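Local coordinates for uncharacterized protein (Chondromyces crocatus, PDB 6I86) that is of unknown function but is encoded in the crocagin gene cluster and probably takes part in making crocagin, a ribosomally synthesised and post-translationally modified peptide, at residues E5-I10 / K63-L68; L120-V125 / D147-L152. All blocks are in the same frame, centred on the assembly; numbering follows the deposited sequence. Where two conformers were deposited one is given.

Interaction 1: residues E5-I10 / K63-L68; sequences EEVAEI and KVRCIL
E6, A8 and I10 pair with L68, C66 and V64 in an antiparallel strand pairing at one margin of the five-stranded mixed sheet, where 4-14 is the outermost strand and 60-69 its inner neighbour. The short axes run 4.6 Å apart at 171°. A8 and C66 exchange two bonds, the return one, C66 N to A8 O, nearly straight at 2.8 Å; I10 and V64 do the same.

Between these rungs E9 faces R65 across a non-hydrogen-bonded pair, and here the side chains do the work. They run side by side, the aliphatic CG of E9 lying 3.8 Å from R65 CB, and end in a side-on salt bridge: R65 NE and NH2 both grip the single oxygen E9 OE2, each at 2.9 Å. The oxygen sits almost in the guanidinium plane, yet both nitrogens reach it from the same face of the carboxylate, about 30° out of its plane. R65 turns its guanidinium to E9 by a bend at chi3 (-57°). The other oxygen, E9 OE1, takes a water bond and lies 4.4 Å from K63 NZ, an opposite charge nearby whose own stronger partner is the carbonyl of E144.

V7 shares this face with E9, R65 and I67, its CG1 resting 4.0 Å from I67 CG1. The other face carries A8, I10 and C66, which pack on strands 94-99 and 107-111 of the second sheet, so this face of the edge pairing packs against the second sheet. At the end of the pairing, L68 O accepts from both E5 N (2.7 Å) and E6 N: two residues opposite one, which is a classic beta bulge.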
# COMPACT_ATOMS: atom_id res chain seq x y z
N GLU A 5 -3.40 -11.35 11.87
CA GLU A 5 -3.98 -10.64 13.00
C GLU A 5 -5.03 -9.62 12.58
O GLU A 5 -6.08 -9.54 13.21
CB GLU A 5 -2.87 -9.95 13.81
CG GLU A 5 -1.84 -10.93 14.36
CD GLU A 5 -0.56 -10.26 14.81
OE1 GLU A 5 -0.09 -9.33 14.11
OE2 GLU A 5 -0.02 -10.65 15.86
N GLU A 6 -4.77 -8.86 11.52
CA GLU A 6 -5.76 -7.96 10.93
C GLU A 6 -5.62 -8.01 9.42
O GLU A 6 -4.51 -8.10 8.89
CB GLU A 6 -5.60 -6.52 11.44
CG GLU A 6 -5.73 -6.39 12.95
CD GLU A 6 -5.47 -4.98 13.43
OE1 GLU A 6 -5.54 -4.76 14.66
OE2 GLU A 6 -5.21 -4.09 12.60
N VAL A 7 -6.76 -7.97 8.73
CA VAL A 7 -6.78 -8.07 7.27
C VAL A 7 -7.83 -7.10 6.73
O VAL A 7 -8.95 -7.03 7.24
CB VAL A 7 -7.08 -9.50 6.78
CG1 VAL A 7 -6.99 -9.57 5.26
CG2 VAL A 7 -6.14 -10.52 7.42
N ALA A 8 -7.45 -6.36 5.68
CA ALA A 8 -8.40 -5.52 4.96
C ALA A 8 -7.94 -5.38 3.52
O ALA A 8 -6.76 -5.53 3.20
CB ALA A 8 -8.56 -4.14 5.61
N GLU A 9 -8.90 -5.09 2.64
CA GLU A 9 -8.63 -4.87 1.23
C GLU A 9 -9.16 -3.52 0.80
O GLU A 9 -10.22 -3.08 1.27
CB GLU A 9 -9.26 -5.96 0.35
CG GLU A 9 -8.71 -7.36 0.57
CD GLU A 9 -9.45 -8.40 -0.25
OE1 GLU A 9 -10.25 -8.00 -1.13
OE2 GLU A 9 -9.24 -9.60 -0.02
N ILE A 10 -8.43 -2.85 -0.08
CA ILE A 10 -8.88 -1.62 -0.72
C ILE A 10 -8.82 -1.80 -2.23
O ILE A 10 -7.98 -2.54 -2.76
CB ILE A 10 -8.05 -0.39 -0.29
CG1 ILE A 10 -6.59 -0.55 -0.68
CG2 ILE A 10 -8.19 -0.15 1.21
CD1 ILE A 10 -5.75 0.68 -0.41
N LYS A 63 -6.78 -4.01 -6.63
CA LYS A 63 -7.19 -4.51 -5.33
C LYS A 63 -5.94 -4.86 -4.53
O LYS A 63 -5.13 -5.69 -4.97
CB LYS A 63 -8.09 -5.74 -5.48
CG LYS A 63 -8.46 -6.43 -4.18
CD LYS A 63 -9.33 -7.66 -4.43
CE LYS A 63 -10.70 -7.27 -4.98
NZ LYS A 63 -11.55 -8.47 -5.27
N VAL A 64 -5.77 -4.22 -3.38
CA VAL A 64 -4.60 -4.41 -2.53
C VAL A 64 -5.08 -4.94 -1.19
O VAL A 64 -5.86 -4.28 -0.50
CB VAL A 64 -3.80 -3.12 -2.35
CG1 VAL A 64 -2.54 -3.38 -1.53
CG2 VAL A 64 -3.44 -2.52 -3.70
N ARG A 65 -4.61 -6.13 -0.83
CA ARG A 65 -4.88 -6.71 0.48
C ARG A 65 -3.74 -6.36 1.42
O ARG A 65 -2.57 -6.52 1.08
CB ARG A 65 -5.04 -8.22 0.39
CG ARG A 65 -5.26 -8.90 1.73
CD ARG A 65 -5.47 -10.40 1.56
NE ARG A 65 -6.60 -10.69 0.68
CZ ARG A 65 -6.72 -11.81 -0.03
NH1 ARG A 65 -5.78 -12.74 0.03
NH2 ARG A 65 -7.78 -12.00 -0.81
N CYS A 66 -4.08 -5.83 2.60
CA CYS A 66 -3.11 -5.49 3.62
C CYS A 66 -3.33 -6.38 4.84
O CYS A 66 -4.47 -6.53 5.30
CB CYS A 66 -3.20 -4.02 4.02
SG CYS A 66 -1.86 -3.47 5.10
N ILE A 67 -2.25 -6.96 5.36
CA ILE A 67 -2.32 -7.91 6.46
C ILE A 67 -1.33 -7.49 7.53
O ILE A 67 -0.15 -7.25 7.24
CB ILE A 67 -2.01 -9.34 5.98
CG1 ILE A 67 -2.99 -9.77 4.89
CG2 ILE A 67 -2.03 -10.31 7.15
CD1 ILE A 67 -2.53 -10.99 4.12
N LEU A 68 -1.82 -7.39 8.77
CA LEU A 68 -0.94 -7.40 9.93
C LEU A 68 -0.78 -8.85 10.36
O LEU A 68 -1.77 -9.53 10.64
CB LEU A 68 -1.52 -6.55 11.07
CG LEU A 68 -0.75 -6.66 12.39
CD1 LEU A 68 0.61 -5.98 12.29
CD2 LEU A 68 -1.56 -6.08 13.54
O HOH W 1 -10.87 -10.47 -2.58

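Interaction 2: residues L120-V125 / D147-L152; sequences LREWSV and DGIITL
W123 lays its indole against the backbone of D147 and G148 where strands 115-123 and 148-154 come to the end of their pairing. From CB, CG leaves anti to the backbone N (chi1 -164°), and the ring, turned by chi2 of -94°, presents one face to the start of strand 148-154 and the residue before it. The carbonyl oxygen of D147 stands 3.5 Å above the plane of the W123 ring, over its centre, with CD2 its nearest ring atom. Further out, W123 CE3 meets G148 CA at 3.5 Å and CZ3 also lies against that CA, while CZ2 and CH2 both meet D147 CB, CZ2 at 3.9 Å. On the five-membered ring, NE1 turns away to E128 OE1. A beta carbon on G148 would fall only 2.1 Å from W123 CE3, so the ring lies where a side chain would be.

The pairing is antiparallel, with L120 and T151, then E122 and I149, as hydrogen-bonded rungs, and it runs out at S124, whose N donates to D147 O (3.0 Å). S124 is then the N-cap of helix 125-128, its OG bonding E127 N and also the carbonyl oxygen of N79; the same D147 O that lies over the indole thus accepts the last bond of the ladder. An alanine in place of W123 would probably leave E128 without its indole N-H partner and uncover G148 CA and the D147 carbonyl.

One step back, the I150 side chain lies across that of R121, its CD1 touching R121 CG at 4.0 Å, but the R121 guanidinium goes elsewhere, with NE in a salt bridge to E84. On the face of L120, I149 and T151, a water sits 2.7 Å from E122 OE2 and also close to I149 O and T151 OG1, while E122 OE1 accepts from M77 N.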
# COMPACT_ATOMS: atom_id res chain seq x y z
N LEU A 120 6.40 -6.50 3.78
CA LEU A 120 6.61 -7.28 2.57
C LEU A 120 5.63 -6.78 1.51
O LEU A 120 4.41 -6.86 1.71
CB LEU A 120 6.42 -8.77 2.82
CG LEU A 120 6.70 -9.66 1.61
CD1 LEU A 120 8.18 -9.63 1.28
CD2 LEU A 120 6.24 -11.09 1.88
N ARG A 121 6.16 -6.27 0.41
CA ARG A 121 5.36 -5.93 -0.75
C ARG A 121 5.43 -7.09 -1.74
O ARG A 121 6.50 -7.36 -2.30
CB ARG A 121 5.85 -4.65 -1.43
CG ARG A 121 5.19 -4.41 -2.78
CD ARG A 121 5.77 -3.21 -3.51
NE ARG A 121 6.95 -3.55 -4.30
CZ ARG A 121 6.90 -3.82 -5.60
NH1 ARG A 121 5.74 -3.80 -6.24
NH2 ARG A 121 8.02 -4.10 -6.27
N GLU A 122 4.31 -7.76 -1.93
CA GLU A 122 4.17 -8.79 -2.95
C GLU A 122 3.23 -8.26 -4.03
O GLU A 122 2.15 -7.77 -3.73
CB GLU A 122 3.61 -10.08 -2.36
CG GLU A 122 4.53 -10.72 -1.34
CD GLU A 122 3.93 -11.97 -0.72
OE1 GLU A 122 4.41 -13.08 -1.04
OE2 GLU A 122 2.98 -11.83 0.09
N TRP A 123 3.66 -8.36 -5.29
CA TRP A 123 2.87 -7.82 -6.39
C TRP A 123 2.89 -8.79 -7.56
O TRP A 123 3.92 -9.41 -7.85
CB TRP A 123 3.39 -6.45 -6.83
CG TRP A 123 2.42 -5.70 -7.66
CD1 TRP A 123 2.35 -5.67 -9.02
CD2 TRP A 123 1.36 -4.86 -7.19
NE1 TRP A 123 1.32 -4.86 -9.43
CE2 TRP A 123 0.69 -4.35 -8.32
CE3 TRP A 123 0.91 -4.49 -5.92
CZ2 TRP A 123 -0.40 -3.49 -8.21
CZ3 TRP A 123 -0.17 -3.64 -5.82
CH2 TRP A 123 -0.81 -3.15 -6.96
N SER A 124 1.74 -8.91 -8.22
CA SER A 124 1.59 -9.73 -9.42
C SER A 124 1.38 -8.78 -10.60
O SER A 124 0.30 -8.20 -10.75
CB SER A 124 0.43 -10.70 -9.28
OG SER A 124 0.23 -11.42 -10.48
N VAL A 125 2.42 -8.62 -11.42
CA VAL A 125 2.27 -7.85 -12.65
C VAL A 125 1.28 -8.53 -13.59
O VAL A 125 0.54 -7.87 -14.33
CB VAL A 125 3.65 -7.65 -13.32
CG1 VAL A 125 3.51 -6.85 -14.61
CG2 VAL A 125 4.60 -6.94 -12.37
N ASP A 147 -4.29 -7.70 -6.67
CA ASP A 147 -3.12 -7.44 -7.50
C ASP A 147 -1.85 -7.43 -6.67
O ASP A 147 -0.76 -7.71 -7.20
CB ASP A 147 -3.30 -6.12 -8.24
CG ASP A 147 -4.55 -6.09 -9.09
OD1 ASP A 147 -4.52 -6.61 -10.23
OD2 ASP A 147 -5.58 -5.55 -8.62
N GLY A 148 -1.95 -7.11 -5.38
CA GLY A 148 -0.81 -7.14 -4.50
C GLY A 148 -1.24 -7.37 -3.07
O GLY A 148 -2.41 -7.16 -2.71
N ILE A 149 -0.29 -7.83 -2.25
CA ILE A 149 -0.52 -8.06 -0.83
C ILE A 149 0.59 -7.38 -0.05
O ILE A 149 1.78 -7.63 -0.31
CB ILE A 149 -0.58 -9.57 -0.49
CG1 ILE A 149 -1.67 -10.26 -1.31
CG2 ILE A 149 -0.83 -9.76 1.00
CD1 ILE A 149 -1.81 -11.74 -1.01
N ILE A 150 0.22 -6.52 0.89
CA ILE A 150 1.16 -5.81 1.75
C ILE A 150 1.04 -6.41 3.15
O ILE A 150 -0.02 -6.32 3.78
CB ILE A 150 0.88 -4.30 1.77
CG1 ILE A 150 0.76 -3.77 0.34
CG2 ILE A 150 1.99 -3.57 2.51
CD1 ILE A 150 1.95 -4.11 -0.52
N THR A 151 2.13 -7.00 3.63
CA THR A 151 2.13 -7.67 4.92
C THR A 151 3.06 -6.95 5.88
O THR A 151 4.22 -6.69 5.55
CB THR A 151 2.54 -9.13 4.80
OG1 THR A 151 1.71 -9.79 3.83
CG2 THR A 151 2.40 -9.84 6.14
N LEU A 152 2.54 -6.63 7.07
CA LEU A 152 3.31 -5.99 8.12
C LEU A 152 3.52 -6.97 9.26
O LEU A 152 2.63 -7.76 9.58
CB LEU A 152 2.59 -4.74 8.65
CG LEU A 152 2.63 -3.40 7.89
CD1 LEU A 152 2.01 -3.51 6.50
CD2 LEU A 152 1.92 -2.33 8.71
O HOH W 2 2.79 -9.50 1.51

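Interactions 1 and 2 lie side by side in the five-stranded mixed sheet, their centres about 10 Å apart. Across it the strands run 4-14, 60-69, 148-154, 115-123, 82-90, so interaction 1 holds the first two and interaction 2 the next two. What joins them is the parallel pairing of 60-69 with 148-154, with probable hydrogen bonds such as K63 O to D147 N and I67 O to L152 N. Along the chain they come in series, interaction 1 closing before 120-125 begins. The sheet is thus assembled from distant parts of the chain, and its one parallel joint brings the late strands beside the early ones.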